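Local coordinates for protein prokaryotic transcription elongation factor GreA/GreB (Nitrosomonas europaea, PDB 2PN0) that probably binds RNA polymerase and may act as a transcription elongation factor, at residues V63-E68 with V122-V127. Residues are numbered along the deposited sequence; the frame is centred on the assembly and turned at random. Where two conformers were deposited one is given.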
ATOM      1  N   VAL A  63       3.686  -0.305 -14.048  1.00 15.36           N
ATOM      2  CA  VAL A  63       2.656   0.697 -14.219  1.00 15.39           C
ATOM      3  C   VAL A  63       3.300   2.060 -14.027  1.00 15.17           C
ATOM      4  O   VAL A  63       3.936   2.320 -13.004  1.00 16.12           O
ATOM      5  CB  VAL A  63       1.492   0.453 -13.211  1.00 15.60           C
ATOM      6  CG1 VAL A  63       0.326   1.430 -13.448  1.00 16.34           C
ATOM      7  CG2 VAL A  63       0.988  -1.008 -13.288  1.00 16.67           C
ATOM      8  N   ARG A  64       3.141   2.927 -15.032  1.00 14.26           N
ATOM      9  CA  ARG A  64       3.616   4.312 -14.949  1.00 13.88           C
ATOM     10  C   ARG A  64       2.454   5.207 -14.568  1.00 13.24           C
ATOM     11  O   ARG A  64       1.405   5.125 -15.204  1.00 13.93           O
ATOM     12  CB  ARG A  64       4.179   4.750 -16.304  1.00 13.80           C
ATOM     13  CG  ARG A  64       4.756   6.129 -16.301  1.00 15.36           C
ATOM     14  CD  ARG A  64       5.707   6.248 -17.448  1.00 19.05           C
ATOM     15  NE  ARG A  64       6.289   7.559 -17.619  1.00 20.30           N
ATOM     16  CZ  ARG A  64       7.216   8.127 -16.835  1.00 22.82           C
ATOM     17  NH1 ARG A  64       7.663   7.530 -15.733  1.00 21.68           N
ATOM     18  NH2 ARG A  64       7.691   9.334 -17.155  1.00 21.62           N
ATOM     19  N   PHE A  65       2.640   6.043 -13.548  1.00 11.90           N
ATOM     20  CA  PHE A  65       1.589   6.901 -13.031  1.00 11.31           C
ATOM     21  C   PHE A  65       1.967   8.350 -13.143  1.00 11.30           C
ATOM     22  O   PHE A  65       3.149   8.693 -12.988  1.00 10.74           O
ATOM     23  CB  PHE A  65       1.418   6.692 -11.520  1.00 12.02           C
ATOM     24  CG  PHE A  65       1.000   5.318 -11.125  1.00 13.45           C
ATOM     25  CD1 PHE A  65      -0.357   4.975 -11.076  1.00 14.02           C
ATOM     26  CD2 PHE A  65       1.969   4.367 -10.769  1.00 13.32           C
ATOM     27  CE1 PHE A  65      -0.762   3.706 -10.682  1.00 15.03           C
ATOM     28  CE2 PHE A  65       1.584   3.052 -10.388  1.00 14.68           C
ATOM     29  CZ  PHE A  65       0.212   2.745 -10.327  1.00 15.93           C
ATOM     30  N   ARG A  66       0.981   9.223 -13.376  1.00 11.52           N
ATOM     31  CA  ARG A  66       1.195  10.662 -13.227  0.60 11.85           C
ATOM     32  C   ARG A  66       0.317  11.173 -12.084  1.00 12.45           C
ATOM     33  O   ARG A  66      -0.870  10.834 -12.010  1.00 10.24           O
ATOM     34  CB  ARG A  66       0.902  11.451 -14.511  0.60 12.30           C
ATOM     35  CG  ARG A  66       1.454  12.892 -14.460  0.60 11.90           C
ATOM     36  CD  ARG A  66       1.077  13.774 -15.659  0.60 14.51           C
ATOM     37  NE  ARG A  66       1.584  13.267 -16.941  0.60 17.51           N
ATOM     38  CZ  ARG A  66       0.837  12.619 -17.839  0.60 19.29           C
ATOM     39  NH1 ARG A  66      -0.458  12.386 -17.595  0.60 18.35           N
ATOM     40  NH2 ARG A  66       1.381  12.193 -18.979  0.60 17.54           N
ATOM     41  N   VAL A  67       0.912  11.960 -11.197  1.00 13.11           N
ATOM     42  CA  VAL A  67       0.143  12.562 -10.117  0.60 15.47           C
ATOM     43  C   VAL A  67      -0.637  13.728 -10.706  1.00 16.21           C
ATOM     44  O   VAL A  67      -0.099  14.537 -11.489  1.00 16.75           O
ATOM     45  CB  VAL A  67       1.037  13.032  -8.954  0.60 14.99           C
ATOM     46  CG1 VAL A  67       1.887  11.873  -8.432  0.60 16.50           C
ATOM     47  CG2 VAL A  67       1.914  14.140  -9.400  0.60 16.96           C
ATOM     48  N   GLU A  68      -1.915  13.841 -10.364  1.00 18.62           N
ATOM     49  CA  GLU A  68      -2.642  14.974 -10.933  0.50 20.14           C
ATOM     50  C   GLU A  68      -2.161  16.363 -10.487  1.00 20.83           C
ATOM     51  O   GLU A  68      -2.005  17.232 -11.353  1.00 21.43           O
ATOM     52  CB  GLU A  68      -4.171  14.804 -10.942  0.50 20.30           C
ATOM     53  CG  GLU A  68      -4.863  14.736  -9.601  0.50 21.02           C
ATOM     54  CD  GLU A  68      -6.216  15.417  -9.654  0.50 21.10           C
ATOM     55  OE1 GLU A  68      -6.395  16.347  -8.866  0.50 22.60           O
ATOM     56  OE2 GLU A  68      -7.085  15.070 -10.493  0.50 22.13           O
ATOM     57  N   VAL A 122      -3.763   9.676  -8.863  1.00 14.66           N
ATOM     58  CA  VAL A 122      -2.832   9.391  -9.963  1.00 14.73           C
ATOM     59  C   VAL A 122      -3.583   8.758 -11.123  1.00 15.69           C
ATOM     60  O   VAL A 122      -4.626   8.127 -10.922  1.00 15.51           O
ATOM     61  CB  VAL A 122      -1.676   8.460  -9.537  1.00 14.76           C
ATOM     62  CG1 VAL A 122      -0.768   9.168  -8.490  1.00 16.44           C
ATOM     63  CG2 VAL A 122      -2.200   7.084  -8.956  1.00 14.57           C
ATOM     64  N   ARG A 123      -3.041   8.937 -12.335  1.00 15.77           N
ATOM     65  CA  ARG A 123      -3.598   8.254 -13.477  1.00 16.73           C
ATOM     66  C   ARG A 123      -2.554   7.316 -14.030  1.00 15.11           C
ATOM     67  O   ARG A 123      -1.380   7.659 -14.077  1.00 13.77           O
ATOM     68  CB  ARG A 123      -3.969   9.282 -14.564  1.00 16.57           C
ATOM     69  CG  ARG A 123      -4.544   8.667 -15.841  1.00 20.62           C
ATOM     70  CD  ARG A 123      -4.663   9.757 -16.928  1.00 20.96           C
ATOM     71  NE  ARG A 123      -5.605  10.802 -16.521  1.00 27.54           N
ATOM     72  CZ  ARG A 123      -5.803  11.932 -17.203  1.00 31.66           C
ATOM     73  NH1 ARG A 123      -5.092  12.164 -18.313  1.00 32.43           N
ATOM     74  NH2 ARG A 123      -6.692  12.836 -16.775  1.00 33.11           N
ATOM     75  N   ILE A 124      -2.992   6.151 -14.489  1.00 13.55           N
ATOM     76  CA  ILE A 124      -2.076   5.233 -15.125  1.00 13.62           C
ATOM     77  C   ILE A 124      -1.787   5.725 -16.527  1.00 14.55           C
ATOM     78  O   ILE A 124      -2.690   5.782 -17.375  1.00 15.21           O
ATOM     79  CB  ILE A 124      -2.648   3.798 -15.195  1.00 13.59           C
ATOM     80  CG1 ILE A 124      -2.854   3.224 -13.763  1.00 15.16           C
ATOM     81  CG2 ILE A 124      -1.717   2.906 -16.079  1.00 13.11           C
ATOM     82  CD1 ILE A 124      -3.608   1.919 -13.707  1.00 15.14           C
ATOM     83  N   VAL A 125      -0.530   6.104 -16.759  1.00 14.82           N
ATOM     84  CA  VAL A 125      -0.148   6.705 -18.032  1.00 16.42           C
ATOM     85  C   VAL A 125       0.308   5.644 -19.049  1.00 16.76           C
ATOM     86  O   VAL A 125       0.121   5.825 -20.282  1.00 17.89           O
ATOM     87  CB  VAL A 125       0.871   7.885 -17.869  1.00 17.37           C
ATOM     88  CG1 VAL A 125       0.257   9.003 -17.077  1.00 18.91           C
ATOM     89  CG2 VAL A 125       2.122   7.455 -17.240  1.00 21.13           C
ATOM     90  N   GLU A 126       0.833   4.530 -18.546  1.00 16.35           N
ATOM     91  CA  GLU A 126       1.382   3.451 -19.394  1.00 17.07           C
ATOM     92  C   GLU A 126       1.511   2.168 -18.609  1.00 16.87           C
ATOM     93  O   GLU A 126       1.777   2.188 -17.405  1.00 16.57           O
ATOM     94  CB  GLU A 126       2.772   3.848 -19.911  1.00 16.61           C
ATOM     95  CG  GLU A 126       3.326   2.927 -21.015  1.00 16.96           C
ATOM     96  CD  GLU A 126       4.611   3.412 -21.636  1.00 18.77           C
ATOM     97  OE1 GLU A 126       5.178   4.445 -21.198  1.00 20.90           O
ATOM     98  OE2 GLU A 126       5.070   2.718 -22.568  1.00 18.53           O
ATOM     99  N   VAL A 127       1.332   1.051 -19.304  1.00 16.68           N
ATOM    100  CA  VAL A 127       1.543  -0.282 -18.722  1.00 17.52           C
ATOM    101  C   VAL A 127       2.581  -0.985 -19.604  1.00 19.02           C
ATOM    102  O   VAL A 127       2.477  -0.925 -20.815  1.00 18.30           O
ATOM    103  CB  VAL A 127       0.220  -1.052 -18.719  1.00 16.47           C
ATOM    104  CG1 VAL A 127       0.427  -2.461 -18.206  1.00 19.61           C
ATOM    105  CG2 VAL A 127      -0.821  -0.318 -17.835  1.00 18.21           C
TER
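With chi1 at -63°, Val125 sends CG1 toward Arg66 and places CG2 between its own backbone N and carbonyl carbon, against Arg64, whose CG swings away from its backbone N (chi1 -177°) and extends past this methyl. Val125 CG2 thus lies against the aliphatic part of the Arg64 chain, although its modelled approach to CG is doubtfully short. Arg66, in the conformer described, is bent at chi3, which folds its guanidinium back so that Val125 CG1 sits over one face of it, offset toward the rim, 3.5 Å from NH1. In that conformer one valine lies beside both arginine side chains.

Val125 can do this because it belongs to a classic beta bulge: Val125 and Glu126 together face Arg64 in an otherwise regular antiparallel pairing. Arg64 O receives a strong bond from Val125 N (2.7 Å) and a weak one from Glu126 N (3.4 Å), while Arg64 N gives a nearly straight bond to Glu126 O (2.8 Å, 175° at the hydrogen). Beyond the bulge, Arg66 and Arg123 form a regular hydrogen-bonded pair, their N and O atoms bonded in both directions at 2.9 Å.

The other face of the sheet is apolar. Val63 CG1 meets Ile124 CG2 at 3.6 Å and also lies over one face of the Phe65 ring. Phe65 CD1 touches Val122 CG2 at 3.5 Å, and Val67 packs on Val122 CG1.

Arg123 NE forms a salt bridge with Glu109, and Arg64 NH1 hydrogen-bonds to the cysteinesulfonic acid at position 75. Within the FKBP-like GreA/GreB C-terminal region, strand 119-128 runs centrally between 62-67 and 109-113, with the Phe74 ring meeting that of Phe65 and Ile110 and Trp112 of strand 109-113 touching Val122.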